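Poly(Beta-D-mannuronate) lyase (Pseudopedobacter saltans, PDB 7O79) probably cleaves the poly(beta-D-mannuronate) of alginate, as a lyase of polysaccharide lyase family 6 built on a parallel beta-helix. Local coordinates at residues Asp22-Gln27 and Ile36-Lys41; Ile333-Ser338 and Lys388-Gly393; Gly116-Leu121 and Arg176-Gly181; Asn240-Asn245 and Tyr256-Ala261. One frame throughout, in Å; residues are numbered along the deposited sequence.

Contact 1. Residues Asp22-Gln27 and Ile36-Lys41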
loop_
_atom_site.group_PDB
_atom_site.type_symbol
_atom_site.label_atom_id
_atom_site.label_comp_id
_atom_site.label_asym_id
_atom_site.label_seq_id
_atom_site.Cartn_x
_atom_site.Cartn_y
_atom_site.Cartn_z
ATOM N N ASP A 22 -13.373 3.591 -30.498
ATOM C CA ASP A 22 -13.471 5.043 -30.582
ATOM C C ASP A 22 -12.625 5.730 -29.512
ATOM O O ASP A 22 -12.221 5.130 -28.514
ATOM C CB ASP A 22 -14.918 5.500 -30.415
ATOM C CG ASP A 22 -15.715 5.415 -31.705
ATOM O OD1 ASP A 22 -15.130 5.064 -32.755
ATOM O OD2 ASP A 22 -16.928 5.727 -31.661
ATOM N N ALA A 23 -12.377 7.024 -29.729
ATOM C CA ALA A 23 -11.758 7.901 -28.742
ATOM C C ALA A 23 -12.587 9.171 -28.586
ATOM O O ALA A 23 -13.054 9.751 -29.573
ATOM C CB ALA A 23 -10.317 8.249 -29.120
ATOM N N ILE A 24 -12.790 9.575 -27.334
ATOM C CA ILE A 24 -13.537 10.775 -26.971
ATOM C C ILE A 24 -12.517 11.784 -26.457
ATOM O O ILE A 24 -11.790 11.503 -25.494
ATOM C CB ILE A 24 -14.613 10.465 -25.918
ATOM C CG1 ILE A 24 -15.496 9.318 -26.404
ATOM C CG2 ILE A 24 -15.467 11.704 -25.614
ATOM C CD1 ILE A 24 -16.447 8.731 -25.329
ATOM N N LEU A 25 -12.433 12.934 -27.125
ATOM C CA LEU A 25 -11.379 13.920 -26.916
ATOM C C LEU A 25 -11.986 15.180 -26.313
ATOM O O LEU A 25 -12.810 15.841 -26.959
ATOM C CB LEU A 25 -10.677 14.255 -28.235
ATOM C CG LEU A 25 -10.135 13.155 -29.164
ATOM C CD1 LEU A 25 -9.301 13.766 -30.283
ATOM C CD2 LEU A 25 -9.323 12.119 -28.425
ATOM N N MET A 26 -11.573 15.522 -25.087
ATOM C CA MET A 26 -12.114 16.688 -24.397
ATOM C C MET A 26 -11.333 17.955 -24.738
ATOM O O MET A 26 -10.099 17.959 -24.779
ATOM C CB MET A 26 -12.122 16.488 -22.880
ATOM C CG MET A 26 -13.029 15.353 -22.398
ATOM S SD MET A 26 -12.637 14.733 -20.739
ATOM C CE MET A 26 -13.669 15.800 -19.722
ATOM N N GLN A 27 -12.067 19.045 -24.968
ATOM C CA GLN A 27 -11.429 20.311 -25.299
ATOM C C GLN A 27 -10.771 20.934 -24.063
ATOM O O GLN A 27 -11.228 20.731 -22.934
ATOM C CB GLN A 27 -12.450 21.278 -25.898
ATOM C CG GLN A 27 -12.963 20.853 -27.262
ATOM C CD GLN A 27 -12.003 21.229 -28.377
ATOM O OE1 GLN A 27 -11.249 22.205 -28.268
ATOM N NE2 GLN A 27 -12.029 20.461 -29.462
ATOM N N ILE A 36 -18.348 12.153 -14.250
ATOM C CA ILE A 36 -18.166 11.354 -15.456
ATOM C C ILE A 36 -18.532 9.906 -15.140
ATOM O O ILE A 36 -17.801 9.220 -14.417
ATOM C CB ILE A 36 -16.726 11.467 -15.963
ATOM C CG1 ILE A 36 -16.413 12.916 -16.322
ATOM C CG2 ILE A 36 -16.501 10.580 -17.169
ATOM C CD1 ILE A 36 -14.964 13.158 -16.664
ATOM N N LEU A 37 -19.607 9.427 -15.740
ATOM C CA LEU A 37 -20.001 8.035 -15.619
ATOM C C LEU A 37 -19.649 7.356 -16.945
ATOM O O LEU A 37 -20.413 7.356 -17.867
ATOM C CB LEU A 37 -21.469 7.851 -15.278
ATOM C CG LEU A 37 -22.034 8.449 -13.997
ATOM C CD1 LEU A 37 -23.496 8.100 -13.879
ATOM C CD2 LEU A 37 -21.263 8.044 -12.748
ATOM N N PHE A 38 -18.466 6.779 -17.003
ATOM C CA PHE A 38 -17.934 6.181 -18.215
ATOM C C PHE A 38 -18.377 4.737 -18.337
ATOM O O PHE A 38 -17.826 3.855 -17.743
ATOM C CB PHE A 38 -16.418 6.311 -18.170
ATOM C CG PHE A 38 -15.720 6.159 -19.469
ATOM C CD1 PHE A 38 -16.381 6.240 -20.672
ATOM C CD2 PHE A 38 -14.351 5.961 -19.476
ATOM C CE1 PHE A 38 -15.696 6.104 -21.850
ATOM C CE2 PHE A 38 -13.660 5.832 -20.647
ATOM C CZ PHE A 38 -14.334 5.912 -21.845
ATOM N N ASN A 39 -19.386 4.547 -19.163
ATOM C CA ASN A 39 -19.991 3.266 -19.364
ATOM C C ASN A 39 -20.199 2.901 -20.795
ATOM O O ASN A 39 -21.045 2.097 -21.075
ATOM C CB ASN A 39 -21.318 3.152 -18.638
ATOM C CG ASN A 39 -22.391 4.037 -19.234
ATOM O OD1 ASN A 39 -22.116 4.982 -19.933
ATOM N ND2 ASN A 39 -23.624 3.717 -18.934
ATOM N N SER A 40 -19.289 3.320 -21.683
ATOM C CA SER A 40 -19.345 3.019 -23.108
ATOM C C SER A 40 -19.187 1.520 -23.339
ATOM O O SER A 40 -18.654 0.785 -22.501
ATOM C CB SER A 40 -18.263 3.785 -23.884
ATOM O OG SER A 40 -18.341 5.192 -23.686
ATOM N N LYS A 41 -19.667 1.071 -24.503
ATOM C CA LYS A 41 -19.692 -0.343 -24.867
ATOM C C LYS A 41 -18.480 -0.605 -25.754
ATOM O O LYS A 41 -18.512 -0.357 -26.962
ATOM C CB LYS A 41 -21.000 -0.705 -25.563
#

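Contact 2. Residues Ile333-Ser338 and Lys388-Gly393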
loop_
_atom_site.group_PDB
_atom_site.type_symbol
_atom_site.label_atom_id
_atom_site.label_comp_id
_atom_site.label_asym_id
_atom_site.label_seq_id
_atom_site.Cartn_x
_atom_site.Cartn_y
_atom_site.Cartn_z
ATOM N N ILE A 333 16.273 -5.451 12.970
ATOM C CA ILE A 333 15.205 -6.421 12.813
ATOM C C ILE A 333 14.630 -6.673 14.195
ATOM O O ILE A 333 15.363 -7.055 15.117
ATOM C CB ILE A 333 15.689 -7.723 12.158
ATOM C CG1 ILE A 333 16.349 -7.398 10.805
ATOM C CG2 ILE A 333 14.521 -8.713 12.006
ATOM C CD1 ILE A 333 16.848 -8.605 9.993
ATOM N N ASN A 334 13.337 -6.412 14.348
ATOM C CA ASN A 334 12.633 -6.607 15.607
ATOM C C ASN A 334 11.799 -7.880 15.454
ATOM O O ASN A 334 10.765 -7.877 14.782
ATOM C CB ASN A 334 11.796 -5.371 15.918
ATOM C CG ASN A 334 11.035 -5.471 17.238
ATOM O OD1 ASN A 334 11.228 -6.389 18.022
ATOM N ND2 ASN A 334 10.182 -4.503 17.486
ATOM N N ILE A 335 12.292 -8.982 16.020
ATOM C CA ILE A 335 11.606 -10.273 15.975
ATOM C C ILE A 335 10.708 -10.331 17.206
ATOM O O ILE A 335 11.157 -10.658 18.308
ATOM C CB ILE A 335 12.587 -11.445 15.923
ATOM C CG1 ILE A 335 13.657 -11.212 14.843
ATOM C CG2 ILE A 335 11.861 -12.764 15.644
ATOM C CD1 ILE A 335 14.769 -12.248 14.858
ATOM N N GLY A 336 9.439 -9.962 17.031
ATOM C CA GLY A 336 8.510 -9.990 18.140
ATOM C C GLY A 336 8.072 -8.620 18.619
ATOM O O GLY A 336 8.025 -8.375 19.824
ATOM N N GLY A 337 7.741 -7.717 17.697
ATOM C CA GLY A 337 7.224 -6.424 18.101
ATOM C C GLY A 337 5.885 -6.555 18.806
ATOM O O GLY A 337 5.151 -7.521 18.608
ATOM N N SER A 338 5.582 -5.567 19.657
ATOM C CA SER A 338 4.286 -5.442 20.350
ATOM C C SER A 338 3.878 -6.728 21.065
ATOM O O SER A 338 2.777 -7.260 20.886
ATOM C CB SER A 338 3.193 -4.988 19.396
ATOM O OG SER A 338 3.620 -3.838 18.701
ATOM N N LYS A 388 8.565 -22.775 17.362
ATOM C CA LYS A 388 9.568 -23.253 16.424
ATOM C C LYS A 388 10.644 -22.195 16.240
ATOM O O LYS A 388 10.353 -21.008 16.079
ATOM C CB LYS A 388 8.927 -23.572 15.067
ATOM C CG LYS A 388 8.734 -25.051 14.771
ATOM N N SER A 389 11.893 -22.632 16.262
ATOM C CA SER A 389 12.993 -21.690 16.143
ATOM C C SER A 389 12.935 -20.999 14.786
ATOM O O SER A 389 12.487 -21.576 13.792
ATOM C CB SER A 389 14.330 -22.418 16.316
ATOM O OG SER A 389 15.416 -21.531 16.145
ATOM N N ASN A 390 13.351 -19.736 14.760
ATOM C CA ASN A 390 13.643 -19.078 13.501
ATOM C C ASN A 390 15.020 -19.525 13.014
ATOM O O ASN A 390 15.857 -19.971 13.801
ATOM C CB ASN A 390 13.603 -17.559 13.679
ATOM C CG ASN A 390 12.232 -17.069 14.072
ATOM O OD1 ASN A 390 11.270 -17.275 13.333
ATOM N ND2 ASN A 390 12.127 -16.418 15.242
ATOM N N ILE A 391 15.254 -19.411 11.708
ATOM C CA ILE A 391 16.571 -19.676 11.140
ATOM C C ILE A 391 17.284 -18.331 11.012
ATOM O O ILE A 391 16.899 -17.486 10.202
ATOM C CB ILE A 391 16.484 -20.419 9.802
ATOM C CG1 ILE A 391 15.740 -21.744 9.992
ATOM C CG2 ILE A 391 17.873 -20.688 9.260
ATOM C CD1 ILE A 391 15.841 -22.677 8.784
ATOM N N LEU A 392 18.309 -18.128 11.837
ATOM C CA LEU A 392 19.023 -16.863 11.956
ATOM C C LEU A 392 20.507 -17.076 11.723
ATOM O O LEU A 392 21.168 -17.757 12.513
ATOM C CB LEU A 392 18.848 -16.252 13.341
ATOM C CG LEU A 392 17.677 -15.358 13.667
ATOM C CD1 LEU A 392 17.532 -15.315 15.169
ATOM C CD2 LEU A 392 18.014 -13.973 13.148
ATOM N N GLY A 393 21.040 -16.451 10.688
ATOM C CA GLY A 393 22.480 -16.455 10.511
ATOM C C GLY A 393 22.841 -15.656 9.292
ATOM O O GLY A 393 21.976 -15.140 8.582
#

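Contact 3. Residues Gly116-Leu121 and Arg176-Gly181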
loop_
_atom_site.group_PDB
_atom_site.type_symbol
_atom_site.label_atom_id
_atom_site.label_comp_id
_atom_site.label_asym_id
_atom_site.label_seq_id
_atom_site.Cartn_x
_atom_site.Cartn_y
_atom_site.Cartn_z
ATOM N N GLY A 116 -14.509 12.675 4.465
ATOM C CA GLY A 116 -13.670 11.627 3.899
ATOM C C GLY A 116 -14.090 11.168 2.510
ATOM O O GLY A 116 -15.277 11.078 2.199
ATOM N N TYR A 117 -13.085 10.862 1.682
ATOM C CA TYR A 117 -13.268 10.133 0.429
ATOM C C TYR A 117 -11.916 9.646 -0.096
ATOM O O TYR A 117 -10.866 10.241 0.195
ATOM C CB TYR A 117 -13.976 10.989 -0.632
ATOM C CG TYR A 117 -13.428 12.394 -0.886
ATOM C CD1 TYR A 117 -12.433 12.609 -1.836
ATOM C CD2 TYR A 117 -13.969 13.508 -0.251
ATOM C CE1 TYR A 117 -11.944 13.880 -2.100
ATOM C CE2 TYR A 117 -13.493 14.793 -0.519
ATOM C CZ TYR A 117 -12.483 14.974 -1.452
ATOM O OH TYR A 117 -11.993 16.239 -1.744
ATOM N N TYR A 118 -11.948 8.548 -0.852
ATOM C CA TYR A 118 -10.723 8.091 -1.499
ATOM C C TYR A 118 -10.361 9.018 -2.652
ATOM O O TYR A 118 -11.186 9.783 -3.152
ATOM C CB TYR A 118 -10.868 6.689 -2.088
ATOM C CG TYR A 118 -11.235 5.565 -1.167
ATOM C CD1 TYR A 118 -12.564 5.249 -0.928
ATOM C CD2 TYR A 118 -10.251 4.775 -0.571
ATOM C CE1 TYR A 118 -12.911 4.197 -0.099
ATOM C CE2 TYR A 118 -10.590 3.716 0.262
ATOM C CZ TYR A 118 -11.915 3.431 0.494
ATOM O OH TYR A 118 -12.261 2.371 1.319
ATOM N N TRP A 119 -9.121 8.909 -3.117
ATOM C CA TRP A 119 -8.828 9.520 -4.404
ATOM C C TRP A 119 -8.953 8.508 -5.537
ATOM O O TRP A 119 -9.484 8.837 -6.605
ATOM C CB TRP A 119 -7.449 10.184 -4.370
ATOM C CG TRP A 119 -7.550 11.597 -3.826
ATOM C CD1 TRP A 119 -8.621 12.143 -3.180
ATOM C CD2 TRP A 119 -6.551 12.616 -3.876
ATOM N NE1 TRP A 119 -8.354 13.441 -2.831
ATOM C CE2 TRP A 119 -7.086 13.755 -3.245
ATOM C CE3 TRP A 119 -5.254 12.673 -4.392
ATOM C CZ2 TRP A 119 -6.375 14.948 -3.125
ATOM C CZ3 TRP A 119 -4.539 13.861 -4.261
ATOM C CH2 TRP A 119 -5.110 14.984 -3.639
ATOM N N VAL A 120 -8.554 7.256 -5.304
ATOM C CA VAL A 120 -8.725 6.192 -6.286
ATOM C C VAL A 120 -9.216 4.958 -5.545
ATOM O O VAL A 120 -8.585 4.519 -4.578
ATOM C CB VAL A 120 -7.407 5.877 -7.044
ATOM C CG1 VAL A 120 -7.630 4.768 -8.047
ATOM C CG2 VAL A 120 -6.850 7.123 -7.732
ATOM N N LEU A 121 -10.328 4.385 -5.998
ATOM C CA LEU A 121 -10.887 3.199 -5.370
ATOM C C LEU A 121 -11.071 2.105 -6.406
ATOM O O LEU A 121 -11.713 2.324 -7.440
ATOM C CB LEU A 121 -12.224 3.502 -4.678
ATOM C CG LEU A 121 -12.872 2.261 -4.060
ATOM C CD1 LEU A 121 -12.027 1.669 -2.953
ATOM C CD2 LEU A 121 -14.295 2.554 -3.555
ATOM N N ARG A 176 -4.561 1.156 0.930
ATOM C CA ARG A 176 -5.164 0.175 1.829
ATOM C C ARG A 176 -5.809 -0.922 0.982
ATOM O O ARG A 176 -6.745 -0.651 0.227
ATOM C CB ARG A 176 -6.183 0.829 2.777
ATOM C CG ARG A 176 -6.845 -0.168 3.739
ATOM C CD ARG A 176 -7.845 0.480 4.731
ATOM N NE ARG A 176 -9.037 1.003 4.069
ATOM C CZ ARG A 176 -9.812 1.960 4.568
ATOM N NH1 ARG A 176 -9.549 2.483 5.762
ATOM N NH2 ARG A 176 -10.874 2.370 3.886
ATOM N N ILE A 177 -5.298 -2.154 1.095
ATOM C CA ILE A 177 -5.674 -3.258 0.206
ATOM C C ILE A 177 -6.505 -4.274 0.981
ATOM O O ILE A 177 -5.969 -5.172 1.642
ATOM C CB ILE A 177 -4.459 -3.938 -0.439
ATOM C CG1 ILE A 177 -3.445 -2.896 -0.925
ATOM C CG2 ILE A 177 -4.925 -4.908 -1.545
ATOM C CD1 ILE A 177 -4.023 -1.956 -1.979
ATOM N N TRP A 178 -7.822 -4.186 0.829
ATOM C CA TRP A 178 -8.710 -5.222 1.326
ATOM C C TRP A 178 -8.825 -6.338 0.295
ATOM O O TRP A 178 -8.371 -6.212 -0.851
ATOM C CB TRP A 178 -10.100 -4.657 1.606
ATOM C CG TRP A 178 -10.197 -3.713 2.781
ATOM C CD1 TRP A 178 -9.470 -3.742 3.943
ATOM C CD2 TRP A 178 -11.107 -2.619 2.902
ATOM N NE1 TRP A 178 -9.868 -2.712 4.782
ATOM C CE2 TRP A 178 -10.877 -2.014 4.165
ATOM C CE3 TRP A 178 -12.108 -2.093 2.066
ATOM C CZ2 TRP A 178 -11.606 -0.902 4.606
ATOM C CZ3 TRP A 178 -12.834 -0.983 2.509
ATOM C CH2 TRP A 178 -12.575 -0.401 3.770
ATOM N N GLY A 179 -9.472 -7.426 0.707
ATOM C CA GLY A 179 -9.708 -8.578 -0.124
ATOM C C GLY A 179 -9.555 -9.844 0.677
ATOM O O GLY A 179 -9.418 -9.814 1.898
ATOM N N TYR A 180 -9.623 -10.978 -0.018
ATOM C CA TYR A 180 -9.482 -12.266 0.651
ATOM C C TYR A 180 -8.165 -12.317 1.407
ATOM O O TYR A 180 -7.106 -12.036 0.843
ATOM C CB TYR A 180 -9.553 -13.406 -0.364
ATOM C CG TYR A 180 -9.374 -14.779 0.230
ATOM C CD1 TYR A 180 -8.104 -15.284 0.505
ATOM C CD2 TYR A 180 -10.471 -15.578 0.519
ATOM C CE1 TYR A 180 -7.925 -16.545 1.047
ATOM C CE2 TYR A 180 -10.304 -16.848 1.064
ATOM C CZ TYR A 180 -9.035 -17.318 1.331
ATOM O OH TYR A 180 -8.870 -18.573 1.869
ATOM N N GLY A 181 -8.235 -12.734 2.666
ATOM C CA GLY A 181 -7.130 -12.672 3.598
ATOM C C GLY A 181 -7.363 -11.673 4.697
ATOM O O GLY A 181 -6.620 -11.664 5.682
HETATM O O HOH W 1 -9.787 0.401 1.140
#

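Contact 4. Residues Asn240-Asn245 and Tyr256-Ala261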
loop_
_atom_site.group_PDB
_atom_site.type_symbol
_atom_site.label_atom_id
_atom_site.label_comp_id
_atom_site.label_asym_id
_atom_site.label_seq_id
_atom_site.Cartn_x
_atom_site.Cartn_y
_atom_site.Cartn_z
ATOM N N ASN A 240 2.176 -12.349 1.393
ATOM C CA ASN A 240 2.432 -11.108 0.683
ATOM C C ASN A 240 3.903 -11.010 0.310
ATOM O O ASN A 240 4.761 -11.632 0.933
ATOM C CB ASN A 240 1.997 -9.902 1.510
ATOM C CG ASN A 240 0.485 -9.758 1.533
ATOM O OD1 ASN A 240 -0.164 -9.791 0.475
ATOM N ND2 ASN A 240 -0.089 -9.650 2.727
ATOM N N THR A 241 4.179 -10.245 -0.745
ATOM C CA THR A 241 5.530 -10.101 -1.278
ATOM C C THR A 241 5.940 -8.638 -1.218
ATOM O O THR A 241 5.252 -7.766 -1.761
ATOM C CB THR A 241 5.631 -10.635 -2.708
ATOM O OG1 THR A 241 5.384 -12.044 -2.713
ATOM C CG2 THR A 241 7.017 -10.373 -3.282
ATOM N N ILE A 242 7.056 -8.372 -0.545
ATOM C CA ILE A 242 7.604 -7.026 -0.410
ATOM C C ILE A 242 9.064 -7.145 -0.824
ATOM O O ILE A 242 9.887 -7.663 -0.066
ATOM C CB ILE A 242 7.453 -6.478 1.015
ATOM C CG1 ILE A 242 5.968 -6.475 1.396
ATOM C CG2 ILE A 242 7.975 -5.044 1.104
ATOM C CD1 ILE A 242 5.698 -6.037 2.807
ATOM N N GLU A 243 9.387 -6.691 -2.035
ATOM C CA GLU A 243 10.678 -6.974 -2.653
ATOM C C GLU A 243 11.205 -5.777 -3.416
ATOM O O GLU A 243 10.443 -5.062 -4.062
ATOM C CB GLU A 243 10.605 -8.164 -3.620
ATOM C CG GLU A 243 10.321 -9.473 -2.940
ATOM C CD GLU A 243 10.271 -10.645 -3.910
ATOM O OE1 GLU A 243 10.312 -11.799 -3.422
ATOM O OE2 GLU A 243 10.134 -10.409 -5.134
ATOM N N GLU A 244 12.521 -5.589 -3.342
ATOM C CA GLU A 244 13.255 -4.653 -4.197
ATOM C C GLU A 244 12.797 -3.212 -4.031
ATOM O O GLU A 244 12.897 -2.415 -4.971
ATOM C CB GLU A 244 13.189 -5.081 -5.665
ATOM C CG GLU A 244 13.970 -6.364 -5.939
ATOM C CD GLU A 244 13.452 -7.123 -7.147
ATOM O OE1 GLU A 244 13.121 -8.315 -6.998
ATOM O OE2 GLU A 244 13.370 -6.528 -8.241
ATOM N N ASN A 245 12.321 -2.859 -2.835
ATOM C CA ASN A 245 11.917 -1.492 -2.536
ATOM C C ASN A 245 13.098 -0.716 -1.968
ATOM O O ASN A 245 14.056 -1.293 -1.455
ATOM C CB ASN A 245 10.752 -1.447 -1.537
ATOM C CG ASN A 245 9.518 -2.167 -2.044
ATOM O OD1 ASN A 245 8.775 -1.627 -2.866
ATOM N ND2 ASN A 245 9.287 -3.395 -1.553
ATOM N N TYR A 256 9.839 4.591 9.193
ATOM C CA TYR A 256 10.411 3.288 9.490
ATOM C C TYR A 256 10.310 2.415 8.252
ATOM O O TYR A 256 9.893 2.867 7.181
ATOM C CB TYR A 256 9.767 2.717 10.755
ATOM C CG TYR A 256 8.349 2.191 10.681
ATOM C CD1 TYR A 256 8.082 0.879 10.307
ATOM C CD2 TYR A 256 7.285 2.982 11.101
ATOM C CE1 TYR A 256 6.767 0.380 10.295
ATOM C CE2 TYR A 256 5.982 2.505 11.096
ATOM C CZ TYR A 256 5.729 1.196 10.702
ATOM O OH TYR A 256 4.431 0.732 10.722
ATOM N N GLY A 257 10.749 1.167 8.391
ATOM C CA GLY A 257 10.904 0.308 7.242
ATOM C C GLY A 257 9.704 -0.553 6.905
ATOM O O GLY A 257 8.692 -0.077 6.368
ATOM N N ILE A 258 9.831 -1.841 7.197
ATOM C CA ILE A 258 8.850 -2.849 6.823
ATOM C C ILE A 258 8.323 -3.522 8.085
ATOM O O ILE A 258 9.086 -3.810 9.015
ATOM C CB ILE A 258 9.475 -3.861 5.833
ATOM C CG1 ILE A 258 9.889 -3.132 4.547
ATOM C CG2 ILE A 258 8.535 -5.003 5.523
ATOM C CD1 ILE A 258 10.947 -3.855 3.706
ATOM N N ARG A 259 7.009 -3.752 8.122
ATOM C CA ARG A 259 6.363 -4.387 9.264
ATOM C C ARG A 259 5.334 -5.410 8.795
ATOM O O ARG A 259 4.506 -5.108 7.928
ATOM C CB ARG A 259 5.700 -3.347 10.157
ATOM C CG ARG A 259 4.666 -3.928 11.079
ATOM C CD ARG A 259 4.434 -3.044 12.283
ATOM N NE ARG A 259 3.544 -1.909 12.044
ATOM C CZ ARG A 259 2.213 -1.936 12.140
ATOM N NH1 ARG A 259 1.572 -3.073 12.404
ATOM N NH2 ARG A 259 1.513 -0.818 11.954
ATOM N N LEU A 260 5.388 -6.623 9.363
ATOM C CA LEU A 260 4.518 -7.708 8.922
ATOM C C LEU A 260 3.806 -8.365 10.094
ATOM O O LEU A 260 4.405 -8.587 11.154
ATOM C CB LEU A 260 5.281 -8.831 8.188
ATOM C CG LEU A 260 5.656 -8.723 6.709
ATOM C CD1 LEU A 260 4.394 -8.594 5.838
ATOM C CD2 LEU A 260 6.637 -7.617 6.462
ATOM N N ALA A 261 2.542 -8.728 9.867
ATOM C CA ALA A 261 1.887 -9.835 10.564
ATOM C C ALA A 261 1.544 -10.913 9.540
ATOM O O ALA A 261 1.330 -10.613 8.360
ATOM C CB ALA A 261 0.610 -9.374 11.279
HETATM O O HOH W 2 0.083 -9.052 5.815
#

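Contact 1. Residues Asp22-Gln27 and Ile36-Lys41
The first torsions of Ile24 (chi1 -53°) and Ile36 (-62°) set CG1 anti to the carbonyl carbon, and with an extended second torsion each isoleucine sends its CD1 methyl inward to the residues of the facing segment. The backbones stay well apart, with Met26 CA and Ile36 CA 12.0 Å from each other, so the side chains meet by their ends. Met26 bends at its thioether, and its CE methyl stops 4.2 Å from Ile36 CD1. Ile24 CD1 serves two neighbours: it approaches the Phe38 ring obliquely, 4.4 Å from CE1, and it lies 4.3 Å from Ser40 OG. That hydroxyl is not stranded beside the methyl, because it hydrogen-bonds to the carbonyl of Ile15. All five touching residues are buried, yet the side chains only just meet and the mutual burial is modest; helix 8-17 also packs here, where Ala14 meets Ile24, Leu11 meets Ile36 and Ile15 meets Phe38. Strand 23-26 and the outermost strand 35-38 thus face each other across the interior of a parallel beta-helix, at the N-terminal end where a helix caps the apolar core.

Contact 2. Residues Ile333-Ser338 and Lys388-Gly393
Ile335 reaches the facing segment with two of its methyls, each meeting a different residue. The closer approach is that of CG2, which sits 3.7 Å from Asn390 ND2 as the two side chains slide past one another in opposite directions. This is van der Waals contact between a methyl and an amide whose polar needs are met by others: Asn390 OD1 accepts from the backbone N of Asn355, and ND2 donates to the carbonyl of Pro352. Gripped at both ends, the amide is held from turning and offers a fixed surface to the methyl. The other branch of Ile335 ends in CD1, which meets Leu392 tip to tip, 4.1 Å from both CD1 and CD2 of the leucine. Ile335 stands where strand 333-337 turns a corner of the parallel beta-helix, just before Gly336, whose positive phi of 111° would press a side chain against the preceding carbonyl. The partners belong to the approach to, and the start of, strand 391-397, the last strand in the modelled chain. Ile357 and Ile371 touch both Ile335 and Leu392, thickening the buried side. Toward solvent the packing thins: Leu392 is exposed despite its methyl contact, Asn390 is partly so, and the exposed Ser389 bonds within its own segment, its OG donating to the carbonyl O of the next residue, Asn390, at 2.8 Å.

Contact 3. Residues Gly116-Leu121 and Arg176-Gly181
Tyr118 and Arg176 lie on strands separated by one intervening strand, 144-146, with their CA atoms 10.2 Å apart, so the backbones do not pair and the side chains span the interval. The hydroxyl of Tyr118 is where they converge. Arg176 NH2 donates to Tyr118 OH at 2.9 Å along a bent path, with an N-H...O angle of 139°; the oxygen sits at the edge of the guanidinium, almost in its plane, while the tyrosine ring stands nearly perpendicular to that plane. The arginine leaves its backbone extended and then bends at chi3 (68°), which swings the guanidinium back under the indole of Trp178, where CZ2 lies 3.0 Å above the guanidinium plane. Strands 118-122, 144-146 and 175-177 are consecutive members of one face of the parallel beta-helix, and this cluster links strands two apart along that face, spanning strand 144-146. Water 1 reinforces it, accepting from Arg176 NE at 3.1 Å, lying 3.2 Å from Tyr118 OH, and giving a weak bond to Arg176 O. Trp178 adds a van der Waals contact, its CZ3 lying 3.6 Å from Tyr118 OH. A phenylalanine in place of Tyr118 would probably leave Arg176 NH2 and water 1 without their shared oxygen, and the guanidinium freer to turn. On the tyrosine ring itself, Leu121 CD1 rests 3.8 Å above the centre of one face. Trp178 has a second cationic neighbour, Arg182, in a cation-pi interaction.

Contact 4. Residues Asn240-Asn245 and Tyr256-Ala261
Ile242 makes the apolar part of the contact, pushing its side chain between those of Ile258 and Leu260. With CG1 anti to the carbonyl carbon (chi1 -58°) and the chain extended beyond it, CD1 reaches 4.1 Å from Ile258 CG2 and equally near Leu260 CD2. The two isoleucines slide past each other in opposite directions, which brings a second pair of methyls together: Ile242 CG2 and Ile258 CD1 are also 4.1 Å apart. Leu260, by contrast, meets Ile242 tip to tip. All three residues are buried, and Val220 and Ile232 add further apolar surface around Ile242.

The polar part lies toward one end of the contact and is mediated by solvent. Water 2 accepts a weak bond from Asn240 ND2 at 3.2 Å and lies within bonding distance of Ala261 O. Asn240 does not depend on this link, since its amide also bonds to Asn218 N and Ser215 O.

A third kind of interaction, a direct hydrogen bond, stays within 256-261, on the other side of its strand: Arg259 NE donates to Tyr256 OH at 3.1 Å and 161°, close to the guanidinium plane.

The chemistry implies that strands 241-248 and 255-260, on facing walls of the parallel beta-helix, are joined through a methyl-lined interior, while the buried amide of Asn240 is satisfied by Asn218 and Ser215 as well as by water.

The four contacts are strung along the parallel beta-helix. Contacts 1 and 2 mark its two ends, on opposite sides of the chain's centre, with their own centres about 53 Å apart. Contacts 3 and 4 lie between, about 19 Å from each other between centres, with nearest atoms about 7 Å apart. Contact 4 is also near contact 2, at about 15 Å between centres, though the two do not touch. Contacts 1, 2 and 4 bridge facing walls of the interior mainly through aliphatic side chains, with an aromatic ring in contact 1 and an amide in contact 2, whereas contact 3 joins next-but-one strands along a single wall by a polar cluster.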